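Local coordinates for single-stranded DNA-binding protein (Thermus aquaticus, PDB 2FXQ), which probably binds single-stranded DNA and recruits partner proteins in DNA replication, recombination and repair, working as a homodimer, at residues A[185-189]-A[223-227]; A[37-41]-A[199-203]. One frame throughout, in Å; residues are numbered along the deposited sequence.

Both contacts involve the second OB-fold domain, and their centres lie about 20 Å apart. Contact 1 stays inside that domain: the end of helix 180-186 and the turn after it pack against the end of strand 213-225, largely through carbon, with Trp185 and Leu224 at the heart and Arg226 toward the margin. Contact 2 runs between domains, from strand 28-41 of the first OB fold to strand 194-207, antiparallel neighbour of 213-225, and is polar, resting on one arginine and a backbone carbonyl. Each is partly buried. Contact 1, its centre about 19 Å from the chain centre, is reached by the second subunit; no other chain of the assembly touches contact 2, about 9 Å from that centre.

Contact 1 (A[185-189]-A[223-227]); sequences WASEL and RLERP
Ala186 and Leu224 bring the two backbones to 7.9 Å between their CA atoms, where helix 180-186 runs into a type I turn ending at Leu189 and strand 213-225 nears its end. This is helix-on-barrel packing in the second OB fold, the helix lying between strands 171-179 and 194-207 in chain order. Trp185 contributes the largest share of the buried surface. With CG anti to the backbone N (chi1 178°), its indole reaches across to the strand, and the six-membered ring meets two residues. Its CZ3 sits 3.5 Å from Leu224 CB, while Leu224 O lies over one face. Arg226 comes to the rim of the same ring, near its plane, with its CG 3.7 Å from Trp185 CH2. It is the methylenes CG and CD that touch the indole; the guanidinium plane, 89° from it, does not stack on it. Deeper in, Ala186 CB touches Leu224 CD1 at 3.8 Å, and these two side chains also share Leu155 of strand 151-160, with Leu195 and Val197 closing round the leucine. The turn is held by backbone bonds from Glu188 N to Trp185 O and from Leu189 N to Ala186 O. On the outer side, Arg226 makes weak, long ion pairs with Asp193 and with Glu108 of the second subunit. A bend at chi3 (75°) turns its guanidinium over the turn, where the methyl Leu189 CD2 lies over the centre of one face, 4.0 Å from Arg226 CZ.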
ATOM      1  N   TRP A 185      12.597  -7.849  17.946  1.00 21.94           N
ATOM      2  CA  TRP A 185      11.243  -7.654  18.487  1.00 22.26           C
ATOM      3  C   TRP A 185      10.344  -8.870  18.227  1.00 24.01           C
ATOM      4  O   TRP A 185       9.629  -9.314  19.123  1.00 24.79           O
ATOM      5  CB  TRP A 185      10.628  -6.404  17.834  1.00 23.92           C
ATOM      6  CG  TRP A 185       9.242  -6.148  18.266  1.00 33.68           C
ATOM      7  CD1 TRP A 185       8.825  -5.397  19.366  1.00 32.80           C
ATOM      8  CD2 TRP A 185       8.045  -6.632  17.627  1.00 29.71           C
ATOM      9  NE1 TRP A 185       7.447  -5.402  19.415  1.00 33.91           N
ATOM     10  CE2 TRP A 185       6.946  -6.143  18.372  1.00 33.80           C
ATOM     11  CE3 TRP A 185       7.796  -7.417  16.491  1.00 20.31           C
ATOM     12  CZ2 TRP A 185       5.624  -6.439  18.031  1.00 28.89           C
ATOM     13  CZ3 TRP A 185       6.532  -7.743  16.178  1.00 24.23           C
ATOM     14  CH2 TRP A 185       5.422  -7.220  16.929  1.00 27.23           C
ATOM     15  N   ALA A 186      10.365  -9.409  16.998  1.00 18.56           N
ATOM     16  CA  ALA A 186       9.500 -10.554  16.634  1.00 24.00           C
ATOM     17  C   ALA A 186       9.821 -11.795  17.461  1.00 23.64           C
ATOM     18  O   ALA A 186       8.963 -12.672  17.688  1.00 22.01           O
ATOM     19  CB  ALA A 186       9.617 -10.847  15.121  1.00 20.64           C
ATOM     20  N   SER A 187      11.057 -11.853  17.948  1.00 22.12           N
ATOM     21  CA  SER A 187      11.451 -12.997  18.792  1.00 25.77           C
ATOM     22  C   SER A 187      10.620 -13.112  20.100  1.00 27.34           C
ATOM     23  O   SER A 187      10.617 -14.177  20.716  1.00 24.54           O
ATOM     24  CB  SER A 187      12.955 -12.963  19.106  1.00 22.03           C
ATOM     25  OG  SER A 187      13.242 -12.046  20.156  1.00 24.63           O
ATOM     26  N   GLU A 188       9.916 -12.036  20.501  1.00 27.60           N
ATOM     27  CA  GLU A 188       9.099 -12.076  21.739  1.00 30.54           C
ATOM     28  C   GLU A 188       7.739 -12.728  21.492  1.00 28.59           C
ATOM     29  O   GLU A 188       7.011 -12.983  22.429  1.00 24.25           O
ATOM     30  CB  GLU A 188       8.804 -10.661  22.297  1.00 31.53           C
ATOM     31  CG  GLU A 188       9.969  -9.690  22.417  1.00 48.96           C
ATOM     32  CD  GLU A 188       9.552  -8.220  22.165  1.00 59.46           C
ATOM     33  OE1 GLU A 188       8.441  -7.962  21.600  1.00 63.07           O
ATOM     34  OE2 GLU A 188      10.344  -7.308  22.534  1.00 57.48           O
ATOM     35  N   LEU A 189       7.376 -12.919  20.222  1.00 23.30           N
ATOM     36  CA  LEU A 189       6.077 -13.501  19.873  1.00 21.38           C
ATOM     37  C   LEU A 189       6.127 -15.029  20.090  1.00 20.76           C
ATOM     38  O   LEU A 189       7.213 -15.569  20.235  1.00 20.06           O
ATOM     39  CB  LEU A 189       5.813 -13.196  18.396  1.00 21.63           C
ATOM     40  CG  LEU A 189       5.750 -11.709  17.888  1.00 25.00           C
ATOM     41  CD1 LEU A 189       5.997 -11.619  16.342  1.00 27.07           C
ATOM     42  CD2 LEU A 189       4.400 -11.197  18.200  1.00 31.25           C
ATOM     43  N   ARG A 223       7.369  -3.620   8.484  1.00 14.83           N
ATOM     44  CA  ARG A 223       6.776  -3.164   9.741  1.00 17.78           C
ATOM     45  C   ARG A 223       6.028  -4.370  10.294  1.00 17.95           C
ATOM     46  O   ARG A 223       5.474  -5.167   9.534  1.00 18.97           O
ATOM     47  CB  ARG A 223       5.732  -2.080   9.466  1.00 22.59           C
ATOM     48  CG  ARG A 223       5.173  -1.498  10.767  1.00 30.95           C
ATOM     49  CD  ARG A 223       4.612  -0.074  10.627  1.00 37.71           C
ATOM     50  NE  ARG A 223       3.990   0.363  11.878  1.00 21.72           N
ATOM     51  CZ  ARG A 223       3.517   1.607  12.111  1.00 41.58           C
ATOM     52  NH1 ARG A 223       3.610   2.577  11.229  1.00 33.19           N
ATOM     53  NH2 ARG A 223       2.955   1.888  13.250  1.00 34.46           N
ATOM     54  N   LEU A 224       6.027  -4.525  11.617  1.00 15.47           N
ATOM     55  CA  LEU A 224       5.233  -5.544  12.258  1.00 16.91           C
ATOM     56  C   LEU A 224       4.476  -4.895  13.446  1.00 17.37           C
ATOM     57  O   LEU A 224       5.025  -4.070  14.178  1.00 19.09           O
ATOM     58  CB  LEU A 224       6.159  -6.652  12.882  1.00 13.05           C
ATOM     59  CG  LEU A 224       6.995  -7.485  11.886  1.00 16.61           C
ATOM     60  CD1 LEU A 224       7.880  -8.447  12.698  1.00 19.06           C
ATOM     61  CD2 LEU A 224       6.063  -8.241  10.968  1.00 16.46           C
ATOM     62  N   GLU A 225       3.215  -5.263  13.609  1.00 25.93           N
ATOM     63  CA  GLU A 225       2.415  -4.745  14.691  1.00 25.75           C
ATOM     64  C   GLU A 225       1.580  -5.909  15.196  1.00 29.06           C
ATOM     65  O   GLU A 225       1.364  -6.866  14.485  1.00 24.21           O
ATOM     66  CB  GLU A 225       1.474  -3.603  14.242  1.00 27.41           C
ATOM     67  CG  GLU A 225       2.164  -2.365  13.649  1.00 22.14           C
ATOM     68  CD  GLU A 225       3.019  -1.600  14.669  1.00 37.31           C
ATOM     69  OE1 GLU A 225       3.893  -0.776  14.270  1.00 33.48           O
ATOM     70  OE2 GLU A 225       2.855  -1.834  15.890  1.00 31.11           O
ATOM     71  N   ARG A 226       1.080  -5.774  16.420  1.00 27.55           N
ATOM     72  CA  ARG A 226       0.193  -6.749  16.991  1.00 30.42           C
ATOM     73  C   ARG A 226      -1.267  -6.270  17.062  1.00 26.20           C
ATOM     74  O   ARG A 226      -1.566  -5.285  17.741  1.00 28.45           O
ATOM     75  CB  ARG A 226       0.655  -6.979  18.433  1.00 35.67           C
ATOM     76  CG  ARG A 226       2.070  -7.470  18.561  1.00 39.42           C
ATOM     77  CD  ARG A 226       2.424  -7.794  19.999  1.00 49.59           C
ATOM     78  NE  ARG A 226       1.784  -9.045  20.380  1.00 53.78           N
ATOM     79  CZ  ARG A 226       2.250  -9.828  21.336  1.00 60.70           C
ATOM     80  NH1 ARG A 226       3.353  -9.463  21.992  1.00 58.51           N
ATOM     81  NH2 ARG A 226       1.635 -10.966  21.623  1.00 50.24           N
ATOM     82  N   PRO A 227      -2.183  -6.974  16.422  1.00 29.46           N
ATOM     83  CA  PRO A 227      -3.595  -6.614  16.480  1.00 30.35           C
ATOM     84  C   PRO A 227      -4.089  -6.892  17.904  1.00 36.64           C
ATOM     85  O   PRO A 227      -3.573  -7.781  18.577  1.00 30.85           O
ATOM     86  CB  PRO A 227      -4.255  -7.561  15.481  1.00 32.17           C
ATOM     87  CG  PRO A 227      -3.297  -8.705  15.360  1.00 38.56           C
ATOM     88  CD  PRO A 227      -1.932  -8.156  15.559  1.00 33.46           C
TER

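Contact 2 (A[37-41]-A[199-203]); sequences QDAFT and GRLVN
Two OB folds of one chain meet here: strand residues 37-41 of the first pass strand residues 199-203 of the second at 104°, the axes of these short segments 9.1 Å apart, too far for backbone pairing. Arg200 spans the gap. Its chain is extended from CG to NE, and its two terminal nitrogens grip a single atom end-on: NH1 is 2.8 Å and NH2 3.0 Å from Ala39 O. That oxygen lies in the guanidinium plane, and the two N-H...O angles, 151° and 140°, are bent as such a fork demands. Asp38 lies over one face of the guanidinium. Its OD1 is 4.0 Å from Arg200 NH1 and well out of the plane, so only charge acts between them; OD1 takes a hydrogen bond from Asn129 ND2. A water accepts from Arg200 NH1 at 3.2 Å and gives Asp38 OD1 a second, weak bond. Arg200 NE forms a salt bridge with Glu220. A leucine replacing Arg200 would probably leave Ala39 O without this grip and Glu220 without this mate, weakening the tie between domains. With Glu220 bonded to NE and Asp38 over a face, the guanidinium probably helps keep both acids ionised.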
ATOM      1  N   GLN A  37      12.852  -3.745  -8.925  1.00 20.43           N
ATOM      2  CA  GLN A  37      14.033  -3.692  -8.059  1.00 21.60           C
ATOM      3  C   GLN A  37      13.609  -3.299  -6.664  1.00 24.59           C
ATOM      4  O   GLN A  37      12.690  -2.506  -6.510  1.00 28.40           O
ATOM      5  CB  GLN A  37      14.970  -2.558  -8.576  1.00 19.57           C
ATOM      6  CG  GLN A  37      15.286  -2.616 -10.044  1.00 35.06           C
ATOM      7  CD  GLN A  37      16.350  -3.680 -10.350  1.00 40.20           C
ATOM      8  OE1 GLN A  37      17.102  -4.105  -9.455  1.00 41.77           O
ATOM      9  NE2 GLN A  37      16.399  -4.119 -11.589  1.00 39.44           N
ATOM     10  N   ASP A  38      14.283  -3.767  -5.634  1.00 34.43           N
ATOM     11  CA  ASP A  38      14.196  -2.927  -4.449  1.00 42.93           C
ATOM     12  C   ASP A  38      15.477  -2.671  -3.763  1.00 36.23           C
ATOM     13  O   ASP A  38      16.405  -3.464  -3.821  1.00 35.02           O
ATOM     14  CB  ASP A  38      13.297  -3.456  -3.407  1.00 44.53           C
ATOM     15  CG  ASP A  38      13.038  -4.826  -3.583  1.00 55.87           C
ATOM     16  OD1 ASP A  38      11.816  -5.060  -3.735  1.00 34.45           O
ATOM     17  OD2 ASP A  38      13.980  -5.679  -3.606  1.00 57.42           O
ATOM     18  N   ALA A  39      15.420  -1.582  -3.055  1.00 37.29           N
ATOM     19  CA  ALA A  39      16.561  -1.040  -2.359  1.00 39.38           C
ATOM     20  C   ALA A  39      16.646  -1.710  -1.002  1.00 44.46           C
ATOM     21  O   ALA A  39      15.613  -2.044  -0.365  1.00 42.02           O
ATOM     22  CB  ALA A  39      16.357   0.437  -2.204  1.00 43.73           C
ATOM     23  N   PHE A  40      17.876  -1.936  -0.558  1.00 43.48           N
ATOM     24  CA  PHE A  40      18.110  -2.324   0.821  1.00 47.41           C
ATOM     25  C   PHE A  40      19.478  -1.813   1.252  1.00 50.51           C
ATOM     26  O   PHE A  40      20.254  -1.383   0.408  1.00 47.60           O
ATOM     27  CB  PHE A  40      18.012  -3.839   0.973  1.00 46.32           C
ATOM     28  CG  PHE A  40      19.122  -4.584   0.320  1.00 55.91           C
ATOM     29  CD1 PHE A  40      20.229  -5.008   1.065  1.00 64.82           C
ATOM     30  CD2 PHE A  40      19.081  -4.865  -1.042  1.00 58.78           C
ATOM     31  CE1 PHE A  40      21.286  -5.703   0.455  1.00 67.09           C
ATOM     32  CE2 PHE A  40      20.133  -5.561  -1.664  1.00 66.62           C
ATOM     33  CZ  PHE A  40      21.232  -5.993  -0.910  1.00 64.70           C
ATOM     34  N   THR A  41      19.747  -1.871   2.555  1.00 51.64           N
ATOM     35  CA  THR A  41      21.034  -1.500   3.146  1.00 57.71           C
ATOM     36  C   THR A  41      21.718  -2.788   3.592  1.00 59.93           C
ATOM     37  O   THR A  41      21.156  -3.533   4.412  1.00 59.74           O
ATOM     38  CB  THR A  41      20.786  -0.585   4.356  1.00 59.57           C
ATOM     39  OG1 THR A  41      20.146   0.611   3.906  1.00 65.53           O
ATOM     40  CG2 THR A  41      22.109  -0.078   4.954  1.00 64.80           C
ATOM     41  N   GLY A 199       4.975  -5.496   4.294  1.00 18.44           N
ATOM     42  CA  GLY A 199       6.275  -5.895   3.796  1.00 21.13           C
ATOM     43  C   GLY A 199       6.330  -5.815   2.286  1.00 21.58           C
ATOM     44  O   GLY A 199       5.588  -5.071   1.687  1.00 17.11           O
ATOM     45  N   ARG A 200       7.194  -6.623   1.698  1.00 16.60           N
ATOM     46  CA  ARG A 200       7.362  -6.601   0.252  1.00 14.93           C
ATOM     47  C   ARG A 200       7.734  -8.011  -0.148  1.00 17.65           C
ATOM     48  O   ARG A 200       8.224  -8.792   0.673  1.00 18.61           O
ATOM     49  CB  ARG A 200       8.466  -5.599  -0.131  1.00 18.62           C
ATOM     50  CG  ARG A 200       9.822  -5.833   0.488  1.00 21.84           C
ATOM     51  CD  ARG A 200      10.796  -4.749  -0.030  1.00 27.23           C
ATOM     52  NE  ARG A 200      12.088  -4.898   0.610  1.00 28.84           N
ATOM     53  CZ  ARG A 200      13.113  -4.069   0.415  1.00 33.59           C
ATOM     54  NH1 ARG A 200      13.022  -3.052  -0.434  1.00 27.02           N
ATOM     55  NH2 ARG A 200      14.252  -4.295   1.019  1.00 28.82           N
ATOM     56  N   LEU A 201       7.592  -8.297  -1.431  1.00 15.48           N
ATOM     57  CA  LEU A 201       7.840  -9.662  -1.902  1.00 19.39           C
ATOM     58  C   LEU A 201       9.255  -9.730  -2.426  1.00 24.31           C
ATOM     59  O   LEU A 201       9.673  -8.853  -3.196  1.00 33.17           O
ATOM     60  CB  LEU A 201       6.895  -9.914  -3.075  1.00 29.30           C
ATOM     61  CG  LEU A 201       5.727 -10.840  -2.897  1.00 36.74           C
ATOM     62  CD1 LEU A 201       5.358 -11.486  -4.297  1.00 36.91           C
ATOM     63  CD2 LEU A 201       5.954 -11.982  -1.915  1.00 32.13           C
ATOM     64  N   VAL A 202      10.051 -10.681  -1.926  1.00 24.84           N
ATOM     65  CA  VAL A 202      11.452 -10.718  -2.357  1.00 23.78           C
ATOM     66  C   VAL A 202      11.771 -12.120  -2.859  1.00 23.76           C
ATOM     67  O   VAL A 202      11.023 -13.051  -2.655  1.00 25.13           O
ATOM     68  CB  VAL A 202      12.451 -10.345  -1.189  1.00 21.26           C
ATOM     69  CG1 VAL A 202      12.226  -8.886  -0.672  1.00 20.43           C
ATOM     70  CG2 VAL A 202      12.276 -11.312  -0.053  1.00 26.28           C
ATOM     71  N   ASN A 203      12.961 -12.273  -3.446  1.00 23.63           N
ATOM     72  CA  ASN A 203      13.379 -13.574  -3.911  1.00 26.26           C
ATOM     73  C   ASN A 203      14.567 -13.979  -3.061  1.00 27.65           C
ATOM     74  O   ASN A 203      15.542 -13.254  -2.976  1.00 31.34           O
ATOM     75  CB  ASN A 203      13.851 -13.520  -5.364  1.00 22.14           C
ATOM     76  CG  ASN A 203      12.743 -13.157  -6.345  1.00 29.96           C
ATOM     77  OD1 ASN A 203      12.829 -12.137  -6.951  1.00 34.53           O
ATOM     78  ND2 ASN A 203      11.746 -14.033  -6.537  1.00 25.27           N
TER
HETATM   79  O   HOH W   1      10.638  -2.112  -2.337  1.00 42.91           O